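Local coordinates for O-methyltransferase family 2 (Planctopirus limnophila, PDB 5I2H), which probably transfers a methyl group from S-adenosyl-L-methionine to a hydroxyl oxygen of its substrate, and binds the flavone apigenin in this crystal, at residues A[197-208]-A[220-231]. Sequence-based numbering, arbitrary orientation. Where two conformers were deposited one is given.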
loop_
_atom_site.group_PDB
_atom_site.type_symbol
_atom_site.label_atom_id
_atom_site.label_comp_id
_atom_site.label_asym_id
_atom_site.label_seq_id
_atom_site.Cartn_x
_atom_site.Cartn_y
_atom_site.Cartn_z
ATOM N N GLY A 197 -39.018 -23.567 7.379
ATOM C CA GLY A 197 -37.819 -22.832 7.049
ATOM C C GLY A 197 -38.071 -21.332 7.117
ATOM O O GLY A 197 -39.186 -20.855 7.350
ATOM N N ARG A 198 -36.994 -20.579 6.906
ATOM C CA ARG A 198 -37.037 -19.125 6.912
ATOM C C ARG A 198 -36.936 -18.595 5.494
ATOM O O ARG A 198 -36.403 -19.262 4.607
ATOM C CB ARG A 198 -35.920 -18.533 7.766
ATOM C CG ARG A 198 -36.034 -19.024 9.249
ATOM C CD ARG A 198 -34.947 -18.486 10.170
ATOM N NE ARG A 198 -34.987 -17.044 10.426
ATOM C CZ ARG A 198 -35.827 -16.460 11.275
ATOM N NH1 ARG A 198 -36.728 -17.192 11.931
ATOM N NH2 ARG A 198 -35.788 -15.145 11.453
ATOM N N VAL A 199 -37.491 -17.403 5.292
ATOM C CA VAL A 199 -37.339 -16.647 4.054
ATOM C C VAL A 199 -36.254 -15.611 4.285
ATOM O O VAL A 199 -36.377 -14.768 5.180
ATOM C CB VAL A 199 -38.661 -15.999 3.626
ATOM C CG1 VAL A 199 -38.454 -15.102 2.405
ATOM C CG2 VAL A 199 -39.715 -17.098 3.344
ATOM N N LEU A 200 -35.176 -15.694 3.503
ATOM C CA LEU A 200 -34.051 -14.775 3.592
ATOM C C LEU A 200 -34.147 -13.803 2.423
ATOM O O LEU A 200 -34.103 -14.226 1.258
ATOM C CB LEU A 200 -32.734 -15.545 3.542
ATOM C CG LEU A 200 -31.451 -14.708 3.393
ATOM C CD1 LEU A 200 -31.313 -13.704 4.563
ATOM C CD2 LEU A 200 -30.202 -15.605 3.286
ATOM N N LEU A 201 -34.315 -12.521 2.734
ATOM C CA LEU A 201 -34.341 -11.434 1.753
ATOM C C LEU A 201 -33.002 -10.718 1.736
ATOM O O LEU A 201 -32.542 -10.222 2.772
ATOM C CB LEU A 201 -35.446 -10.420 2.090
ATOM C CG LEU A 201 -35.468 -9.082 1.334
ATOM C CD1 LEU A 201 -35.710 -9.267 -0.169
ATOM C CD2 LEU A 201 -36.517 -8.117 1.950
ATOM N N ASP A 202 -32.412 -10.606 0.557
ATOM C CA ASP A 202 -31.050 -10.102 0.364
ATOM C C ASP A 202 -31.227 -8.785 -0.376
ATOM O O ASP A 202 -31.522 -8.784 -1.572
ATOM C CB ASP A 202 -30.262 -11.150 -0.426
ATOM C CG ASP A 202 -28.782 -10.923 -0.443
ATOM O OD1 ASP A 202 -28.344 -9.782 -0.228
ATOM O OD2 ASP A 202 -28.041 -11.919 -0.731
ATOM N N VAL A 203 -31.112 -7.670 0.342
ATOM C CA VAL A 203 -31.379 -6.349 -0.223
ATOM C C VAL A 203 -30.096 -5.788 -0.816
ATOM O O VAL A 203 -29.080 -5.675 -0.115
ATOM C CB VAL A 203 -31.972 -5.409 0.841
ATOM C CG1 VAL A 203 -32.126 -3.938 0.284
ATOM C CG2 VAL A 203 -33.339 -5.956 1.275
ATOM N N ALA A 204 -30.109 -5.463 -2.116
ATOM C CA ALA A 204 -28.987 -4.785 -2.774
ATOM C C ALA A 204 -27.707 -5.604 -2.648
ATOM O O ALA A 204 -26.604 -5.060 -2.600
ATOM C CB ALA A 204 -28.798 -3.365 -2.215
ATOM N N GLY A 205 -27.885 -6.921 -2.563
ATOM C CA GLY A 205 -26.818 -7.889 -2.431
ATOM C C GLY A 205 -26.682 -8.726 -3.682
ATOM O O GLY A 205 -26.229 -9.868 -3.629
ATOM N N GLY A 206 -27.078 -8.146 -4.817
ATOM C CA GLY A 206 -26.836 -8.726 -6.118
ATOM C C GLY A 206 -25.522 -9.456 -6.314
ATOM O O GLY A 206 -24.477 -9.068 -5.781
ATOM N N SER A 207 -25.577 -10.432 -7.217
ATOM C CA SER A 207 -24.844 -11.687 -7.167
ATOM C C SER A 207 -25.732 -12.609 -6.340
ATOM O O SER A 207 -26.019 -13.719 -6.792
ATOM C CB SER A 207 -23.423 -11.562 -6.585
ATOM O OG SER A 207 -23.385 -11.892 -5.189
ATOM N N GLY A 208 -26.221 -12.156 -5.165
ATOM C CA GLY A 208 -27.049 -13.025 -4.343
ATOM C C GLY A 208 -26.325 -14.263 -3.831
ATOM O O GLY A 208 -26.952 -15.203 -3.310
ATOM N N THR A 220 -34.669 -26.238 3.482
ATOM C CA THR A 220 -36.072 -25.863 3.655
ATOM C C THR A 220 -36.304 -24.370 3.545
ATOM O O THR A 220 -37.455 -23.933 3.643
ATOM C CB THR A 220 -36.610 -26.318 5.010
ATOM O OG1 THR A 220 -35.908 -25.636 6.056
ATOM C CG2 THR A 220 -36.445 -27.810 5.192
ATOM N N TRP A 221 -35.253 -23.575 3.370
ATOM C CA TRP A 221 -35.437 -22.134 3.321
ATOM C C TRP A 221 -35.740 -21.681 1.910
ATOM O O TRP A 221 -35.562 -22.422 0.942
ATOM C CB TRP A 221 -34.197 -21.389 3.819
ATOM C CG TRP A 221 -33.945 -21.521 5.278
ATOM C CD1 TRP A 221 -34.383 -22.516 6.110
ATOM C CD2 TRP A 221 -33.173 -20.631 6.083
ATOM N NE1 TRP A 221 -33.906 -22.306 7.394
ATOM C CE2 TRP A 221 -33.160 -21.158 7.398
ATOM C CE3 TRP A 221 -32.479 -19.438 5.820
ATOM C CZ2 TRP A 221 -32.499 -20.526 8.450
ATOM C CZ3 TRP A 221 -31.814 -18.817 6.857
ATOM C CH2 TRP A 221 -31.831 -19.362 8.167
ATOM N N ARG A 222 -36.200 -20.432 1.795
ATOM C CA ARG A 222 -36.385 -19.773 0.510
ATOM C C ARG A 222 -35.674 -18.433 0.549
ATOM O O ARG A 222 -35.544 -17.810 1.602
ATOM C CB ARG A 222 -37.875 -19.533 0.140
ATOM C CG ARG A 222 -38.647 -20.796 -0.185
ATOM C CD ARG A 222 -40.064 -20.497 -0.743
ATOM N NE ARG A 222 -40.129 -19.624 -1.927
ATOM C CZ ARG A 222 -40.184 -20.061 -3.191
ATOM N NH1 ARG A 222 -40.148 -21.363 -3.455
ATOM N NH2 ARG A 222 -40.280 -19.194 -4.198
ATOM N N GLY A 223 -35.231 -17.978 -0.608
ATOM C CA GLY A 223 -34.484 -16.744 -0.705
ATOM C C GLY A 223 -35.124 -15.788 -1.686
ATOM O O GLY A 223 -35.815 -16.194 -2.619
ATOM N N ILE A 224 -34.880 -14.507 -1.459
ATOM C CA ILE A 224 -35.352 -13.448 -2.334
ATOM C C ILE A 224 -34.190 -12.484 -2.534
ATOM O O ILE A 224 -33.632 -11.972 -1.559
ATOM C CB ILE A 224 -36.565 -12.702 -1.753
ATOM C CG1 ILE A 224 -37.729 -13.675 -1.469
ATOM C CG2 ILE A 224 -36.959 -11.582 -2.693
ATOM C CD1 ILE A 224 -38.890 -13.022 -0.719
ATOM N N ILE A 225 -33.793 -12.263 -3.778
ATOM C CA ILE A 225 -32.827 -11.226 -4.096
ATOM C C ILE A 225 -33.589 -10.003 -4.580
ATOM O O ILE A 225 -34.351 -10.083 -5.559
ATOM C CB ILE A 225 -31.839 -11.681 -5.180
ATOM C CG1 ILE A 225 -31.321 -13.109 -4.890
ATOM C CG2 ILE A 225 -30.736 -10.626 -5.351
ATOM C CD1 ILE A 225 -30.599 -13.258 -3.526
ATOM N N PHE A 226 -33.343 -8.864 -3.946
ATOM C CA PHE A 226 -33.979 -7.588 -4.283
ATOM C C PHE A 226 -32.889 -6.650 -4.790
ATOM O O PHE A 226 -31.951 -6.345 -4.050
ATOM C CB PHE A 226 -34.666 -7.040 -3.023
ATOM C CG PHE A 226 -35.414 -5.739 -3.203
ATOM C CD1 PHE A 226 -34.732 -4.533 -3.364
ATOM C CD2 PHE A 226 -36.798 -5.689 -3.078
ATOM C CE1 PHE A 226 -35.414 -3.333 -3.481
ATOM C CE2 PHE A 226 -37.485 -4.481 -3.183
ATOM C CZ PHE A 226 -36.800 -3.308 -3.393
ATOM N N ASP A 227 -32.960 -6.229 -6.059
ATOM C CA ASP A 227 -31.894 -5.384 -6.603
ATOM C C ASP A 227 -32.375 -4.772 -7.925
ATOM O O ASP A 227 -33.533 -4.943 -8.313
ATOM C CB ASP A 227 -30.591 -6.180 -6.776
ATOM C CG ASP A 227 -29.353 -5.307 -6.583
ATOM O OD1 ASP A 227 -29.360 -4.153 -7.063
ATOM O OD2 ASP A 227 -28.384 -5.753 -5.954
ATOM N N ARG A 228 -31.477 -4.029 -8.592
ATOM C CA ARG A 228 -31.761 -3.488 -9.931
ATOM C C ARG A 228 -31.794 -4.607 -10.973
ATOM O O ARG A 228 -31.069 -5.599 -10.853
ATOM C CB ARG A 228 -30.704 -2.469 -10.352
ATOM C CG ARG A 228 -30.350 -1.448 -9.304
ATOM C CD ARG A 228 -29.290 -0.447 -9.783
ATOM N NE ARG A 228 -27.998 -1.031 -10.163
ATOM C CZ ARG A 228 -27.136 -1.616 -9.323
ATOM N NH1 ARG A 228 -27.429 -1.766 -8.023
ATOM N NH2 ARG A 228 -25.975 -2.072 -9.795
ATOM N N PRO A 229 -32.601 -4.448 -12.028
ATOM C CA PRO A 229 -32.724 -5.522 -13.029
ATOM C C PRO A 229 -31.410 -5.964 -13.647
ATOM O O PRO A 229 -31.209 -7.174 -13.852
ATOM C CB PRO A 229 -33.655 -4.904 -14.085
ATOM C CG PRO A 229 -34.454 -3.919 -13.344
ATOM C CD PRO A 229 -33.584 -3.373 -12.246
ATOM N N GLU A 230 -30.512 -5.024 -13.961
ATOM C CA GLU A 230 -29.239 -5.375 -14.586
ATOM C C GLU A 230 -28.432 -6.324 -13.709
ATOM O O GLU A 230 -27.661 -7.147 -14.217
ATOM C CB GLU A 230 -28.415 -4.106 -14.870
ATOM C CG GLU A 230 -29.198 -2.930 -15.478
ATOM C CD GLU A 230 -29.963 -2.084 -14.437
ATOM O OE1 GLU A 230 -30.776 -2.639 -13.684
ATOM O OE2 GLU A 230 -29.764 -0.852 -14.382
ATOM N N VAL A 231 -28.591 -6.219 -12.393
ATOM C CA VAL A 231 -27.846 -7.066 -11.471
ATOM C C VAL A 231 -28.513 -8.435 -11.316
ATOM O O VAL A 231 -27.836 -9.466 -11.204
ATOM C CB VAL A 231 -27.721 -6.336 -10.125
ATOM C CG1 VAL A 231 -27.136 -7.246 -9.116
ATOM C CG2 VAL A 231 -26.881 -5.068 -10.291
HETATM O O HOH W 1 -25.967 -4.795 -5.895
#
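D202 N donates to I224 O (2.8 Å) and D202 O accepts from F226 N, two of six backbone bonds joining the segments past the ends of strand 199-203, to R198 and, in one of two conformers, A204. The parallel strands and helix 209-217 form a beta-alpha-beta unit of the Rossmann-like methyltransferase fold; the glycine-rich loop and D227 occupy positions that in relatives bind S-adenosylmethionine, consistent with a cofactor site here. A carboxylate suits D227 because its oxygens take separate partners: OD1 the N-H of R228, OD2 a water and, in one conformer of the loop, G206 N. V199, L201, V203, I224 and F226 share one face with R222; branched apolar chains suit its buried part, where L201 CD1 reaches I224 CG2 at 3.6 Å. W221, stacked on Y218, offers R198 a broad flat face: R198 CD lies 3.6 Å from W221 CZ2, and the chain, bent at chi3 (67°), carries NH2 to a salt bridge with D265. An alanine in place of W221 would probably leave the R198 methylenes without flat support and Y218 without its stacking partner. Glycine fits position 197, where a CB would strike T220 O; G197 CA lies 3.5 Å from T220 OG1.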